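Local structure of protein Amuc_1100 (Akkermansia muciniphila, 6KNY) at residues Q74-T79 with F122-I127. The protein is of unknown function but is probably anchored in the membrane of this gut bacterium by a transmembrane helix. Numbering follows the deposited sequence.
Sequences QNELKT and FELKAI
Leu124 packs its branched end against the backbone of the neighbouring helix at Leu77 and also lies alongside the chain of Glu76. Its CD2 lies 3.7 Å from Leu77 N and 3.9 Å from Leu77 CB, so the methyl rests against the backbone and the first side-chain carbon of Leu77, with the Glu76 side chain beside it. The other branch, CD1, meets Leu77 CD1 at 4.2 Å, and the two leucine side chains cross nearly at right angles. In Leu124, CG stands anti to the backbone N (chi1 170°), which carries the branched end toward helix 70-91. The backbones come closest at this same pair, with 7.3 Å between Leu77 CA and Leu124 CA. Glu76 stretches out fully toward 122-127 and runs past Leu124 in the opposite sense, its OE1 packing 3.9 Å from Leu124 CD2.

The one polar interaction across the segments is a salt bridge. Lys125 sets out along the flank of its helix, then bends at chi2 and chi4 to cross the glutamate and pair with its carboxylate from NZ to OE2. The modelled separation is implausibly short and the position of OE2 is doubtful; the pairing of charges is clearer than its exact geometry.

The two segments are nearly parallel, their axes 12° apart and 10.8 Å from each other at closest approach, and they join helix 70-91 to helix 117-134. Phe73 and Phe80 of helix 70-91 also pack on Leu124, extending the apolar seam along that helix. From helix 117-134, Phe122 and Glu123 reach Met173 and Leu273 on strands 170-181 and 265-276, placing this helix as a layer between helix 70-91 and the mixed beta sheet.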
loop_
_atom_site.group_PDB
_atom_site.type_symbol
_atom_site.label_atom_id
_atom_site.label_comp_id
_atom_site.label_asym_id
_atom_site.label_seq_id
_atom_site.Cartn_x
_atom_site.Cartn_y
_atom_site.Cartn_z
ATOM N N GLN A 74 10.581 -11.930 0.584
ATOM C CA GLN A 74 11.532 -11.127 1.349
ATOM C C GLN A 74 12.500 -10.394 0.435
ATOM O O GLN A 74 12.842 -9.229 0.674
ATOM C CB GLN A 74 12.277 -12.040 2.310
ATOM C CG GLN A 74 12.926 -11.361 3.461
ATOM C CD GLN A 74 13.362 -12.357 4.506
ATOM O OE1 GLN A 74 13.775 -13.470 4.177
ATOM N NE2 GLN A 74 13.241 -11.981 5.773
ATOM N N ASN A 75 12.933 -11.059 -0.634
ATOM C CA ASN A 75 13.840 -10.427 -1.584
ATOM C C ASN A 75 13.127 -9.314 -2.349
ATOM O O ASN A 75 13.711 -8.259 -2.616
ATOM C CB ASN A 75 14.411 -11.508 -2.509
ATOM C CG ASN A 75 14.867 -10.967 -3.848
ATOM O OD1 ASN A 75 15.923 -10.341 -3.949
ATOM N ND2 ASN A 75 14.085 -11.225 -4.888
ATOM N N GLU A 76 11.847 -9.509 -2.673
ATOM C CA GLU A 76 11.074 -8.437 -3.302
ATOM C C GLU A 76 10.866 -7.270 -2.336
ATOM O O GLU A 76 10.955 -6.098 -2.727
ATOM C CB GLU A 76 9.728 -8.976 -3.794
ATOM C CG GLU A 76 8.926 -7.970 -4.609
ATOM C CD GLU A 76 7.579 -8.525 -5.062
ATOM O OE1 GLU A 76 6.980 -9.339 -4.321
ATOM O OE2 GLU A 76 7.128 -8.157 -6.167
ATOM N N LEU A 77 10.595 -7.576 -1.065
ATOM C CA LEU A 77 10.424 -6.529 -0.058
ATOM C C LEU A 77 11.671 -5.649 0.068
ATOM O O LEU A 77 11.584 -4.414 0.088
ATOM C CB LEU A 77 10.076 -7.166 1.288
ATOM C CG LEU A 77 10.085 -6.252 2.524
ATOM C CD1 LEU A 77 9.066 -5.090 2.391
ATOM C CD2 LEU A 77 9.878 -7.044 3.815
ATOM N N LYS A 78 12.828 -6.295 0.172
ATOM C CA LYS A 78 14.095 -5.585 0.309
ATOM C C LYS A 78 14.364 -4.707 -0.905
ATOM O O LYS A 78 14.782 -3.558 -0.774
ATOM C CB LYS A 78 15.244 -6.574 0.510
ATOM C CG LYS A 78 15.631 -6.788 1.964
ATOM C CD LYS A 78 16.097 -8.214 2.207
ATOM C CE LYS A 78 16.011 -8.581 3.679
ATOM N NZ LYS A 78 17.307 -8.372 4.381
ATOM N N THR A 79 14.122 -5.260 -2.089
ATOM C CA THR A 79 14.339 -4.527 -3.336
ATOM C C THR A 79 13.446 -3.295 -3.401
ATOM O O THR A 79 13.907 -2.190 -3.710
ATOM C CB THR A 79 14.068 -5.433 -4.537
ATOM O OG1 THR A 79 14.960 -6.554 -4.508
ATOM C CG2 THR A 79 14.226 -4.660 -5.852
ATOM N N PHE A 122 0.828 -10.031 -3.198
ATOM C CA PHE A 122 -0.198 -9.145 -3.735
ATOM C C PHE A 122 -0.247 -7.855 -2.929
ATOM O O PHE A 122 -0.226 -6.761 -3.493
ATOM C CB PHE A 122 -1.567 -9.831 -3.707
ATOM C CG PHE A 122 -2.719 -8.878 -3.893
ATOM C CD1 PHE A 122 -3.076 -8.443 -5.166
ATOM C CD2 PHE A 122 -3.421 -8.385 -2.802
ATOM C CE1 PHE A 122 -4.127 -7.543 -5.340
ATOM C CE2 PHE A 122 -4.471 -7.499 -2.976
ATOM C CZ PHE A 122 -4.827 -7.082 -4.234
ATOM N N GLU A 123 -0.293 -7.972 -1.600
ATOM C CA GLU A 123 -0.400 -6.786 -0.747
ATOM C C GLU A 123 0.834 -5.906 -0.867
ATOM O O GLU A 123 0.733 -4.677 -0.948
ATOM C CB GLU A 123 -0.629 -7.194 0.709
ATOM C CG GLU A 123 -1.052 -6.021 1.557
ATOM C CD GLU A 123 -1.394 -6.400 2.976
ATOM O OE1 GLU A 123 -0.856 -7.409 3.481
ATOM O OE2 GLU A 123 -2.188 -5.662 3.595
ATOM N N LEU A 124 2.015 -6.524 -0.894
ATOM C CA LEU A 124 3.248 -5.765 -1.068
ATOM C C LEU A 124 3.283 -5.050 -2.416
ATOM O O LEU A 124 3.693 -3.887 -2.495
ATOM C CB LEU A 124 4.444 -6.707 -0.915
ATOM C CG LEU A 124 5.832 -6.165 -1.290
ATOM C CD1 LEU A 124 6.135 -4.834 -0.586
ATOM C CD2 LEU A 124 6.924 -7.214 -1.010
ATOM N N LYS A 125 2.867 -5.726 -3.493
ATOM C CA LYS A 125 2.903 -5.067 -4.801
ATOM C C LYS A 125 1.943 -3.887 -4.850
ATOM O O LYS A 125 2.274 -2.839 -5.419
ATOM C CB LYS A 125 2.584 -6.060 -5.931
ATOM C CG LYS A 125 3.751 -6.997 -6.248
ATOM C CD LYS A 125 4.470 -6.692 -7.597
ATOM C CE LYS A 125 5.464 -7.781 -8.059
ATOM N NZ LYS A 125 6.852 -7.306 -8.386
ATOM N N ALA A 126 0.758 -4.023 -4.238
ATOM C CA ALA A 126 -0.209 -2.926 -4.233
ATOM C C ALA A 126 0.285 -1.746 -3.393
ATOM O O ALA A 126 0.194 -0.582 -3.819
ATOM C CB ALA A 126 -1.563 -3.424 -3.713
ATOM N N ILE A 127 0.798 -2.026 -2.193
ATOM C CA ILE A 127 1.295 -0.956 -1.327
ATOM C C ILE A 127 2.508 -0.286 -1.965
ATOM O O ILE A 127 2.606 0.950 -2.011
ATOM C CB ILE A 127 1.618 -1.499 0.084
ATOM C CG1 ILE A 127 0.342 -1.979 0.784
ATOM C CG2 ILE A 127 2.349 -0.409 0.933
ATOM C CD1 ILE A 127 0.576 -2.692 2.142
#